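Local coordinates for protein monovalent Na+/H+ antiporter subunit D (Dietzia sp. DQ12-45-1b, PDB 7D3U) that forms subunit D of the multi-subunit Mrp sodium/proton antiporter complex and probably takes part in moving ions across the cell membrane, at residues Y258-V263 / L562-Y568; G309-L313 / V410-S415; L317-G322 / A398-Q404. All coordinates share one frame; numbering follows the deposited sequence.

Contact 1: residues Y258-V263 / L562-Y568; sequences YRIYAV and LYDPTTY. With LMT (dodecyl-beta-D-maltoside), chain R.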
loop_
_atom_site.group_PDB
_atom_site.type_symbol
_atom_site.label_atom_id
_atom_site.label_comp_id
_atom_site.label_asym_id
_atom_site.label_seq_id
_atom_site.Cartn_x
_atom_site.Cartn_y
_atom_site.Cartn_z
ATOM N N TYR A 258 3.999 -12.902 -8.113
ATOM C CA TYR A 258 4.612 -14.223 -8.052
ATOM C C TYR A 258 3.864 -15.214 -8.931
ATOM O O TYR A 258 4.461 -15.877 -9.785
ATOM C CB TYR A 258 4.649 -14.717 -6.609
ATOM C CG TYR A 258 5.924 -14.387 -5.877
ATOM C CD1 TYR A 258 6.243 -13.076 -5.562
ATOM C CD2 TYR A 258 6.805 -15.385 -5.495
ATOM C CE1 TYR A 258 7.402 -12.770 -4.893
ATOM C CE2 TYR A 258 7.967 -15.087 -4.826
ATOM C CZ TYR A 258 8.260 -13.778 -4.528
ATOM O OH TYR A 258 9.418 -13.470 -3.860
ATOM N N ARG A 259 2.548 -15.321 -8.739
ATOM C CA ARG A 259 1.766 -16.300 -9.486
ATOM C C ARG A 259 1.808 -16.023 -10.982
ATOM O O ARG A 259 1.958 -16.949 -11.787
ATOM C CB ARG A 259 0.324 -16.309 -8.986
ATOM C CG ARG A 259 -0.550 -17.350 -9.650
ATOM C CD ARG A 259 -0.257 -18.727 -9.099
ATOM N NE ARG A 259 -0.844 -18.917 -7.779
ATOM C CZ ARG A 259 -0.554 -19.931 -6.972
ATOM N NH1 ARG A 259 0.321 -20.850 -7.351
ATOM N NH2 ARG A 259 -1.138 -20.026 -5.787
ATOM N N ILE A 260 1.685 -14.755 -11.376
ATOM C CA ILE A 260 1.650 -14.418 -12.794
ATOM C C ILE A 260 2.991 -14.715 -13.448
ATOM O O ILE A 260 3.056 -15.386 -14.484
ATOM C CB ILE A 260 1.241 -12.948 -12.988
ATOM C CG1 ILE A 260 -0.224 -12.754 -12.611
ATOM C CG2 ILE A 260 1.456 -12.530 -14.422
ATOM C CD1 ILE A 260 -1.136 -13.759 -13.246
ATOM N N TYR A 261 4.084 -14.225 -12.860
ATOM C CA TYR A 261 5.382 -14.458 -13.477
ATOM C C TYR A 261 5.808 -15.915 -13.398
ATOM O O TYR A 261 6.628 -16.349 -14.213
ATOM C CB TYR A 261 6.451 -13.573 -12.840
ATOM C CG TYR A 261 7.720 -13.532 -13.651
ATOM C CD1 TYR A 261 7.832 -12.699 -14.752
ATOM C CD2 TYR A 261 8.797 -14.343 -13.332
ATOM C CE1 TYR A 261 8.984 -12.666 -15.505
ATOM C CE2 TYR A 261 9.951 -14.317 -14.081
ATOM C CZ TYR A 261 10.040 -13.476 -15.165
ATOM O OH TYR A 261 11.192 -13.445 -15.912
ATOM N N ALA A 262 5.271 -16.689 -12.454
ATOM C CA ALA A 262 5.647 -18.092 -12.377
ATOM C C ALA A 262 4.851 -18.940 -13.356
ATOM O O ALA A 262 5.396 -19.870 -13.958
ATOM C CB ALA A 262 5.458 -18.608 -10.954
ATOM N N VAL A 263 3.567 -18.639 -13.532
ATOM C CA VAL A 263 2.727 -19.437 -14.416
ATOM C C VAL A 263 2.772 -18.879 -15.829
ATOM O O VAL A 263 3.231 -19.554 -16.754
ATOM C CB VAL A 263 1.281 -19.498 -13.900
ATOM C CG1 VAL A 263 0.420 -20.269 -14.872
ATOM C CG2 VAL A 263 1.242 -20.140 -12.529
ATOM N N LEU A 562 5.751 -22.958 -8.007
ATOM C CA LEU A 562 6.008 -21.830 -8.888
ATOM C C LEU A 562 7.102 -22.116 -9.906
ATOM O O LEU A 562 6.926 -21.826 -11.092
ATOM C CB LEU A 562 6.374 -20.590 -8.062
ATOM C CG LEU A 562 5.320 -20.124 -7.059
ATOM C CD1 LEU A 562 5.770 -18.859 -6.360
ATOM C CD2 LEU A 562 3.992 -19.907 -7.753
ATOM N N TYR A 563 8.231 -22.682 -9.483
ATOM C CA TYR A 563 9.267 -23.045 -10.441
ATOM C C TYR A 563 8.952 -24.338 -11.180
ATOM O O TYR A 563 9.768 -24.783 -11.993
ATOM C CB TYR A 563 10.637 -23.141 -9.753
ATOM C CG TYR A 563 10.834 -24.281 -8.770
ATOM C CD1 TYR A 563 10.976 -25.594 -9.203
ATOM C CD2 TYR A 563 10.926 -24.033 -7.408
ATOM C CE1 TYR A 563 11.169 -26.626 -8.307
ATOM C CE2 TYR A 563 11.123 -25.059 -6.506
ATOM C CZ TYR A 563 11.242 -26.352 -6.960
ATOM O OH TYR A 563 11.437 -27.375 -6.062
ATOM N N ASP A 564 7.794 -24.943 -10.920
ATOM C CA ASP A 564 7.362 -26.152 -11.622
ATOM C C ASP A 564 5.843 -26.206 -11.580
ATOM O O ASP A 564 5.248 -26.983 -10.826
ATOM C CB ASP A 564 7.980 -27.398 -10.990
ATOM C CG ASP A 564 7.895 -28.610 -11.891
ATOM O OD1 ASP A 564 6.767 -29.049 -12.200
ATOM O OD2 ASP A 564 8.959 -29.125 -12.294
ATOM N N PRO A 565 5.178 -25.386 -12.391
ATOM C CA PRO A 565 3.721 -25.273 -12.288
ATOM C C PRO A 565 2.984 -26.357 -13.053
ATOM O O PRO A 565 1.781 -26.235 -13.296
ATOM C CB PRO A 565 3.448 -23.889 -12.880
ATOM C CG PRO A 565 4.498 -23.745 -13.922
ATOM C CD PRO A 565 5.724 -24.476 -13.413
ATOM N N THR A 566 3.693 -27.417 -13.448
ATOM C CA THR A 566 3.036 -28.518 -14.144
ATOM C C THR A 566 1.972 -29.163 -13.268
ATOM O O THR A 566 0.891 -29.516 -13.751
ATOM C CB THR A 566 4.066 -29.554 -14.584
ATOM O OG1 THR A 566 4.472 -30.334 -13.455
ATOM C CG2 THR A 566 5.282 -28.869 -15.181
ATOM N N THR A 567 2.247 -29.303 -11.970
ATOM C CA THR A 567 1.273 -29.890 -11.058
ATOM C C THR A 567 0.124 -28.948 -10.739
ATOM O O THR A 567 -0.900 -29.404 -10.223
ATOM C CB THR A 567 1.952 -30.313 -9.758
ATOM O OG1 THR A 567 0.964 -30.804 -8.845
ATOM C CG2 THR A 567 2.667 -29.130 -9.129
ATOM N N TYR A 568 0.269 -27.657 -11.024
ATOM C CA TYR A 568 -0.802 -26.687 -10.844
ATOM C C TYR A 568 -1.668 -26.573 -12.089
ATOM O O TYR A 568 -2.901 -26.565 -11.994
ATOM C CB TYR A 568 -0.201 -25.326 -10.473
ATOM C CG TYR A 568 -1.121 -24.137 -10.634
ATOM C CD1 TYR A 568 -1.947 -23.731 -9.599
ATOM C CD2 TYR A 568 -1.132 -23.394 -11.807
ATOM C CE1 TYR A 568 -2.777 -22.638 -9.736
ATOM C CE2 TYR A 568 -1.958 -22.301 -11.952
ATOM C CZ TYR A 568 -2.777 -21.928 -10.913
ATOM O OH TYR A 568 -3.603 -20.838 -11.051
HETATM C C1B LMT R . 13.694 -9.343 -29.760
HETATM C C2B LMT R . 13.880 -8.040 -30.562
HETATM C C3B LMT R . 14.655 -8.304 -31.866
HETATM C C4B LMT R . 15.467 -9.614 -31.759
HETATM C C5B LMT R . 14.465 -10.757 -31.507
HETATM C C6B LMT R . 15.203 -12.002 -31.026
HETATM O O1B LMT R . 12.664 -9.177 -28.841
HETATM O O2B LMT R . 12.626 -7.557 -30.833
HETATM O O3B LMT R . 15.434 -7.234 -32.215
HETATM O "O4'" LMT R . 16.161 -9.855 -32.922
HETATM O O5B LMT R . 13.423 -10.418 -30.610
HETATM O O6B LMT R . 14.328 -13.050 -30.905
HETATM C "C1'" LMT R . 10.383 -8.275 -26.515
HETATM C "C2'" LMT R . 11.055 -7.253 -27.444
HETATM C "C3'" LMT R . 12.584 -7.368 -27.293
HETATM C "C4'" LMT R . 13.021 -8.821 -27.526
HETATM C "C5'" LMT R . 12.178 -9.682 -26.557
HETATM C "C6'" LMT R . 12.977 -10.644 -25.719
HETATM O "O1'" LMT R . 9.503 -7.651 -25.677
HETATM O "O2'" LMT R . 10.731 -7.577 -28.734
HETATM O "O3'" LMT R . 12.961 -6.967 -26.052
HETATM O "O5'" LMT R . 11.389 -8.878 -25.724
HETATM O "O6'" LMT R . 14.285 -10.256 -25.834
HETATM C C1 LMT R . 9.924 -7.510 -24.344
HETATM C C2 LMT R . 8.683 -7.725 -23.536
HETATM C C3 LMT R . 8.603 -6.993 -22.240
HETATM C C4 LMT R . 8.232 -7.994 -21.182
HETATM C C5 LMT R . 8.413 -7.396 -19.832
HETATM C C6 LMT R . 8.500 -8.431 -18.765
HETATM C C7 LMT R . 8.704 -7.764 -17.442
HETATM C C8 LMT R . 8.817 -8.800 -16.384
HETATM C C9 LMT R . 9.038 -8.242 -15.020
HETATM C C10 LMT R . 9.046 -9.394 -14.058
HETATM C C11 LMT R . 10.409 -9.627 -13.494
HETATM C C12 LMT R . 10.372 -9.752 -12.010
#

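Contact 2: residues G309-L313 / V410-S415; sequences GYILL and VAVVVS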
loop_
_atom_site.group_PDB
_atom_site.type_symbol
_atom_site.label_atom_id
_atom_site.label_comp_id
_atom_site.label_asym_id
_atom_site.label_seq_id
_atom_site.Cartn_x
_atom_site.Cartn_y
_atom_site.Cartn_z
ATOM N N GLY A 309 10.451 -4.272 -1.972
ATOM C CA GLY A 309 11.555 -4.495 -2.892
ATOM C C GLY A 309 12.362 -5.727 -2.529
ATOM O O GLY A 309 12.866 -6.433 -3.405
ATOM N N TYR A 310 12.501 -5.991 -1.230
ATOM C CA TYR A 310 13.193 -7.196 -0.776
ATOM C C TYR A 310 12.465 -8.456 -1.229
ATOM O O TYR A 310 13.079 -9.385 -1.761
ATOM C CB TYR A 310 13.313 -7.189 0.747
ATOM C CG TYR A 310 14.656 -6.764 1.283
ATOM C CD1 TYR A 310 15.676 -7.684 1.456
ATOM C CD2 TYR A 310 14.894 -5.448 1.641
ATOM C CE1 TYR A 310 16.898 -7.303 1.954
ATOM C CE2 TYR A 310 16.112 -5.058 2.141
ATOM C CZ TYR A 310 17.111 -5.988 2.295
ATOM O OH TYR A 310 18.329 -5.597 2.793
ATOM N N ILE A 311 11.151 -8.506 -1.005
ATOM C CA ILE A 311 10.380 -9.709 -1.304
ATOM C C ILE A 311 10.374 -9.982 -2.800
ATOM O O ILE A 311 10.696 -11.087 -3.250
ATOM C CB ILE A 311 8.948 -9.579 -0.759
ATOM C CG1 ILE A 311 8.967 -9.374 0.750
ATOM C CG2 ILE A 311 8.146 -10.807 -1.110
ATOM C CD1 ILE A 311 7.652 -8.911 1.298
ATOM N N LEU A 312 9.995 -8.978 -3.593
ATOM C CA LEU A 312 9.904 -9.159 -5.036
ATOM C C LEU A 312 11.238 -9.536 -5.654
ATOM O O LEU A 312 11.260 -10.091 -6.757
ATOM C CB LEU A 312 9.366 -7.891 -5.691
ATOM C CG LEU A 312 7.847 -7.767 -5.661
ATOM C CD1 LEU A 312 7.396 -6.464 -6.294
ATOM C CD2 LEU A 312 7.205 -8.956 -6.349
ATOM N N LEU A 313 12.350 -9.249 -4.976
ATOM C CA LEU A 313 13.639 -9.731 -5.454
ATOM C C LEU A 313 13.670 -11.251 -5.512
ATOM O O LEU A 313 14.418 -11.828 -6.307
ATOM C CB LEU A 313 14.759 -9.207 -4.559
ATOM C CG LEU A 313 16.182 -9.389 -5.075
ATOM C CD1 LEU A 313 16.348 -8.674 -6.399
ATOM C CD2 LEU A 313 17.180 -8.875 -4.057
ATOM N N VAL A 410 23.260 -4.795 -2.619
ATOM C CA VAL A 410 22.255 -3.825 -2.200
ATOM C C VAL A 410 21.400 -4.391 -1.074
ATOM O O VAL A 410 21.113 -3.701 -0.089
ATOM C CB VAL A 410 21.400 -3.386 -3.400
ATOM C CG1 VAL A 410 20.227 -2.549 -2.932
ATOM C CG2 VAL A 410 22.245 -2.606 -4.388
ATOM N N ALA A 411 20.985 -5.655 -1.193
ATOM C CA ALA A 411 20.166 -6.271 -0.159
ATOM C C ALA A 411 20.903 -6.494 1.150
ATOM O O ALA A 411 20.261 -6.771 2.168
ATOM C CB ALA A 411 19.681 -7.646 -0.617
ATOM N N VAL A 412 22.233 -6.391 1.154
ATOM C CA VAL A 412 22.972 -6.581 2.394
ATOM C C VAL A 412 23.394 -5.216 2.930
ATOM O O VAL A 412 23.584 -5.070 4.145
ATOM C CB VAL A 412 24.197 -7.501 2.226
ATOM C CG1 VAL A 412 25.220 -6.888 1.292
ATOM C CG2 VAL A 412 24.813 -7.853 3.563
ATOM N N VAL A 413 23.519 -4.205 2.069
ATOM C CA VAL A 413 23.872 -2.871 2.540
ATOM C C VAL A 413 22.646 -2.144 3.082
ATOM O O VAL A 413 22.738 -1.402 4.066
ATOM C CB VAL A 413 24.554 -2.082 1.407
ATOM C CG1 VAL A 413 24.329 -0.589 1.569
ATOM C CG2 VAL A 413 26.037 -2.397 1.369
ATOM N N VAL A 414 21.480 -2.359 2.467
ATOM C CA VAL A 414 20.258 -1.685 2.891
ATOM C C VAL A 414 19.887 -2.035 4.326
ATOM O O VAL A 414 19.208 -1.250 5.001
ATOM C CB VAL A 414 19.131 -2.028 1.892
ATOM C CG1 VAL A 414 17.757 -1.945 2.532
ATOM C CG2 VAL A 414 19.213 -1.112 0.687
ATOM N N SER A 415 20.344 -3.184 4.828
ATOM C CA SER A 415 20.071 -3.535 6.216
ATOM C C SER A 415 20.732 -2.565 7.183
ATOM O O SER A 415 20.200 -2.321 8.269
ATOM C CB SER A 415 20.529 -4.961 6.501
ATOM O OG SER A 415 19.515 -5.880 6.149
#

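Contact 3: residues L317-G322 / A398-Q404; sequences LFGPIG and AALDAGQ. With LMT (dodecyl-beta-D-maltoside), chain B.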
loop_
_atom_site.group_PDB
_atom_site.type_symbol
_atom_site.label_atom_id
_atom_site.label_comp_id
_atom_site.label_asym_id
_atom_site.label_seq_id
_atom_site.Cartn_x
_atom_site.Cartn_y
_atom_site.Cartn_z
ATOM N N LEU A 317 15.032 -13.605 -8.785
ATOM C CA LEU A 317 16.032 -14.657 -8.644
ATOM C C LEU A 317 15.388 -16.022 -8.851
ATOM O O LEU A 317 15.642 -16.965 -8.100
ATOM C CB LEU A 317 16.707 -14.587 -7.279
ATOM C CG LEU A 317 17.250 -13.230 -6.835
ATOM C CD1 LEU A 317 17.667 -13.285 -5.379
ATOM C CD2 LEU A 317 18.413 -12.806 -7.706
ATOM N N PHE A 318 14.532 -16.118 -9.868
ATOM C CA PHE A 318 13.678 -17.282 -10.071
ATOM C C PHE A 318 14.472 -18.579 -10.017
ATOM O O PHE A 318 15.560 -18.685 -10.587
ATOM C CB PHE A 318 12.955 -17.163 -11.412
ATOM C CG PHE A 318 11.592 -17.781 -11.417
ATOM C CD1 PHE A 318 10.487 -17.051 -11.020
ATOM C CD2 PHE A 318 11.413 -19.089 -11.821
ATOM C CE1 PHE A 318 9.233 -17.616 -11.024
ATOM C CE2 PHE A 318 10.161 -19.659 -11.827
ATOM C CZ PHE A 318 9.069 -18.921 -11.429
ATOM N N GLY A 319 13.913 -19.565 -9.325
ATOM C CA GLY A 319 14.568 -20.830 -9.114
ATOM C C GLY A 319 14.091 -21.475 -7.831
ATOM O O GLY A 319 13.228 -20.943 -7.129
ATOM N N PRO A 320 14.644 -22.643 -7.502
ATOM C CA PRO A 320 14.219 -23.317 -6.267
ATOM C C PRO A 320 14.589 -22.555 -5.010
ATOM O O PRO A 320 13.873 -22.651 -4.007
ATOM C CB PRO A 320 14.938 -24.673 -6.337
ATOM C CG PRO A 320 15.373 -24.820 -7.763
ATOM C CD PRO A 320 15.624 -23.436 -8.257
ATOM N N ILE A 321 15.681 -21.796 -5.029
ATOM C CA ILE A 321 16.154 -21.116 -3.828
ATOM C C ILE A 321 15.635 -19.688 -3.751
ATOM O O ILE A 321 15.232 -19.227 -2.679
ATOM C CB ILE A 321 17.692 -21.160 -3.781
ATOM C CG1 ILE A 321 18.186 -22.578 -4.058
ATOM C CG2 ILE A 321 18.192 -20.675 -2.436
ATOM C CD1 ILE A 321 19.681 -22.680 -4.224
ATOM N N GLY A 322 15.645 -18.968 -4.874
ATOM C CA GLY A 322 15.174 -17.594 -4.862
ATOM C C GLY A 322 13.703 -17.484 -4.517
ATOM O O GLY A 322 13.302 -16.614 -3.742
ATOM N N ALA A 398 20.554 -16.963 -2.102
ATOM C CA ALA A 398 19.954 -17.133 -3.420
ATOM C C ALA A 398 20.446 -16.083 -4.406
ATOM O O ALA A 398 20.535 -16.360 -5.607
ATOM C CB ALA A 398 18.431 -17.080 -3.312
ATOM N N ALA A 399 20.766 -14.881 -3.928
ATOM C CA ALA A 399 21.244 -13.832 -4.819
ATOM C C ALA A 399 22.679 -14.085 -5.258
ATOM O O ALA A 399 23.025 -13.841 -6.419
ATOM C CB ALA A 399 21.127 -12.470 -4.139
ATOM N N LEU A 400 23.527 -14.563 -4.348
ATOM C CA LEU A 400 24.885 -14.923 -4.731
ATOM C C LEU A 400 24.927 -16.200 -5.555
ATOM O O LEU A 400 25.853 -16.378 -6.353
ATOM C CB LEU A 400 25.763 -15.077 -3.491
ATOM C CG LEU A 400 25.966 -13.812 -2.661
ATOM C CD1 LEU A 400 26.711 -14.134 -1.388
ATOM C CD2 LEU A 400 26.715 -12.771 -3.465
ATOM N N ASP A 401 23.947 -17.089 -5.383
ATOM C CA ASP A 401 23.901 -18.302 -6.190
ATOM C C ASP A 401 23.564 -17.979 -7.641
ATOM O O ASP A 401 24.202 -18.492 -8.566
ATOM C CB ASP A 401 22.886 -19.281 -5.604
ATOM C CG ASP A 401 23.111 -20.702 -6.071
ATOM O OD1 ASP A 401 23.882 -20.900 -7.032
ATOM O OD2 ASP A 401 22.522 -21.623 -5.471
ATOM N N ALA A 402 22.565 -17.125 -7.856
ATOM C CA ALA A 402 22.175 -16.732 -9.205
ATOM C C ALA A 402 23.183 -15.809 -9.872
ATOM O O ALA A 402 22.972 -15.431 -11.029
ATOM C CB ALA A 402 20.802 -16.060 -9.179
ATOM N N GLY A 403 24.262 -15.437 -9.185
ATOM C CA GLY A 403 25.274 -14.574 -9.751
ATOM C C GLY A 403 24.988 -13.093 -9.665
ATOM O O GLY A 403 25.848 -12.292 -10.052
ATOM N N GLN A 404 23.816 -12.697 -9.175
ATOM C CA GLN A 404 23.462 -11.283 -9.057
ATOM C C GLN A 404 24.193 -10.706 -7.854
ATOM O O GLN A 404 23.663 -10.646 -6.744
ATOM C CB GLN A 404 21.953 -11.116 -8.929
ATOM C CG GLN A 404 21.155 -11.958 -9.906
ATOM C CD GLN A 404 21.138 -11.376 -11.302
ATOM O OE1 GLN A 404 21.621 -10.268 -11.530
ATOM N NE2 GLN A 404 20.577 -12.120 -12.247
HETATM C C1B LMT B . 31.536 -15.091 -7.576
HETATM C C2B LMT B . 30.692 -15.494 -8.794
HETATM C C3B LMT B . 29.296 -15.960 -8.344
HETATM C C4B LMT B . 29.413 -16.930 -7.148
HETATM C C5B LMT B . 30.161 -16.200 -6.018
HETATM C C6B LMT B . 31.219 -17.117 -5.418
HETATM O O1B LMT B . 32.144 -13.876 -7.855
HETATM O O2B LMT B . 30.595 -14.386 -9.591
HETATM O O3B LMT B . 28.584 -16.497 -9.385
HETATM O "O4'" LMT B . 28.170 -17.307 -6.703
HETATM O O5B LMT B . 30.735 -14.986 -6.438
HETATM O O6B LMT B . 31.449 -18.182 -6.249
HETATM C "C1'" LMT B . 33.550 -10.441 -7.090
HETATM C "C2'" LMT B . 34.735 -11.389 -7.399
HETATM C "C3'" LMT B . 34.247 -12.776 -7.897
HETATM C "C4'" LMT B . 33.175 -13.435 -7.002
HETATM C "C5'" LMT B . 32.547 -12.374 -6.062
HETATM C "C6'" LMT B . 33.119 -12.273 -4.660
HETATM O "O1'" LMT B . 33.870 -9.560 -6.096
HETATM O "O2'" LMT B . 35.492 -10.813 -8.387
HETATM O "O3'" LMT B . 35.308 -13.627 -8.026
HETATM O "O5'" LMT B . 32.357 -11.119 -6.690
HETATM O "O6'" LMT B . 32.095 -11.835 -3.873
HETATM C C1 LMT B . 32.891 -8.577 -5.850
HETATM C C2 LMT B . 32.589 -8.700 -4.387
HETATM C C3 LMT B . 31.299 -8.115 -3.914
HETATM C C4 LMT B . 30.695 -9.099 -2.949
HETATM C C5 LMT B . 29.606 -8.460 -2.160
HETATM C C6 LMT B . 30.111 -7.340 -1.312
HETATM C C7 LMT B . 29.059 -6.956 -0.313
HETATM C C8 LMT B . 29.652 -6.033 0.691
HETATM C C9 LMT B . 28.754 -5.734 1.843
HETATM C C10 LMT B . 29.287 -4.509 2.525
HETATM C C11 LMT B . 28.474 -4.161 3.730
HETATM C C12 LMT B . 28.948 -2.905 4.378
#

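Contact 1: residues Y258-V263 / L562-Y568
Leu562 lies across the last turns of helix 249-263 and meets three of its side chains. Its CB rests against Ala262 CB at 3.6 Å, where the two backbones come closest. The branches then part: CD1 reaches the edge of the Tyr258 ring at CD2, 3.7 Å away and near the ring plane, while CD2 packs by Arg259 NH1 at 3.8 Å. Arg259 leaves the helix with CG anti to its own nitrogen (chi1 -177°) and then bends at chi2 and chi3, which folds the guanidinium back to this leucine and places one of its faces under Tyr568 CE1. Its charge is answered from outside the two segments, by a salt bridge between Arg259 NH1 and Asp77. Replacing Leu562 by an alanine would probably open a gap beside Tyr258 and Ala262 and lose the packing against the Arg259 guanidinium.

Beyond this close-fitting part the contact thins. Pro565 CG stands 4.0 Å from Ala262 O, and Val263 CG2 meets the Tyr568 ring obliquely, 3.9 Å from CE2. Farther out, the exposed Thr566 bonds back to Asp564, its OG1 giving its hydrogen to Asp564 OD1 at 2.9 Å. Pro565 occupies the N-cap position of helix 566-572. The arrangement is that of a C-terminal tail folded back over the end of a membrane helix, a loop and a short terminal helix closing against helix 249-263 of the antiporter fold.

Contact 2: residues G309-L313 / V410-S415
Tyr310 and Ala411 sit on two nearly antiparallel helical segments, 309-313 and 410-415, whose directions differ by 156° and whose axes approach to 11.6 Å. A long side chain is needed to span that separation, and Tyr310 supplies it. CE1 of its ring lies 3.8 Å from Ala411 CB, while at the ring edge CE2 meets Val414 CG1, the branch anti to its backbone nitrogen (chi1 154°). Leu313 adds a looser touch, its CD2 standing 4.4 Å from Ala411 CB.

The phenol group donates a probable hydrogen bond from Tyr310 OH to Ala411 O, which lies at the ring edge, near its plane. The modelled length of 2.3 Å is too short to be taken literally in a 3.0 Å map. Ala411 O is 4.5 Å from Ser415 N, beyond a normal helical bond, which probably leaves it available to the phenol. Around the pair, Tyr329 meets the Tyr310 ring, and Ser415 OG is weakly bonded to Lys392. The chemistry thus implies a buried polar tie flanked by Ala411 and Val414, with Ser415 OG nearby, 3.6 Å from Tyr310 OH: a probable hydroxyl-to-carbonyl bond whose modelled length is doubtful.

Contact 3: residues L317-G322 / A398-Q404
Leu317 and Ile321 carry the apolar part of this contact, Leu317 toward Ala399 and Gln404, Ile321 toward Ala398 and Asp401. Leu317 forks: CD1 lies over the backbone and methyl of Ala399, 3.7 Å from its CA, while CD2 slides past the aliphatic part of Gln404, 3.6 Å from its CG. Ile321 holds CG2 anti to its backbone nitrogen, and that methyl meets Ala398 CB at 3.7 Å. The same Ala398 CB also packs on Gly322 CA at 3.6 Å; a side chain at Gly322 would run into Leu317 O.

Where polar and apolar groups meet, the contact is only van der Waals: Ile321 crosses the exposed Asp401 at about a right angle, its CD1 3.3 Å from Asp401 OD2. On the far side of segment 398-404, a dodecyl maltoside O4' donates to Leu400 O at 2.5 Å.

The contact joins the turn between helices 296-316 and 320-350 to the C-terminal end of helix 387-401 and the turn after it, where Gln404 takes the N-cap position of helix 405-430. That helix packs on Ala399 and Leu400, helix 272-292 lies beside Gln404, and Ala172 of the neighbouring subunit A touches Leu400.

Contacts 1 and 2 are buried, whereas contact 3 is partly exposed at Ile321, Asp401 and Ala402; detergent lies beside all three. Contact 1 packs the C-terminal tail by apolar side chains around an arginine; contact 2 centres on a probable hydroxyl-to-carbonyl tie between helices 296-316 and 405-430; contact 3, at the turns adjoining those two helices, is mainly packing of leucine and isoleucine on alanines and the aliphatic part of a glutamine. Contacts 1 and 2 also meet directly, through a probable hydrogen bond from Tyr258 OH to Ile311 O. Phe318 of contact 3 packs on Ala262, Leu562 and Tyr563 of contact 1, so the tail borders the end of helix 249-263 and the turn before helix 320-350.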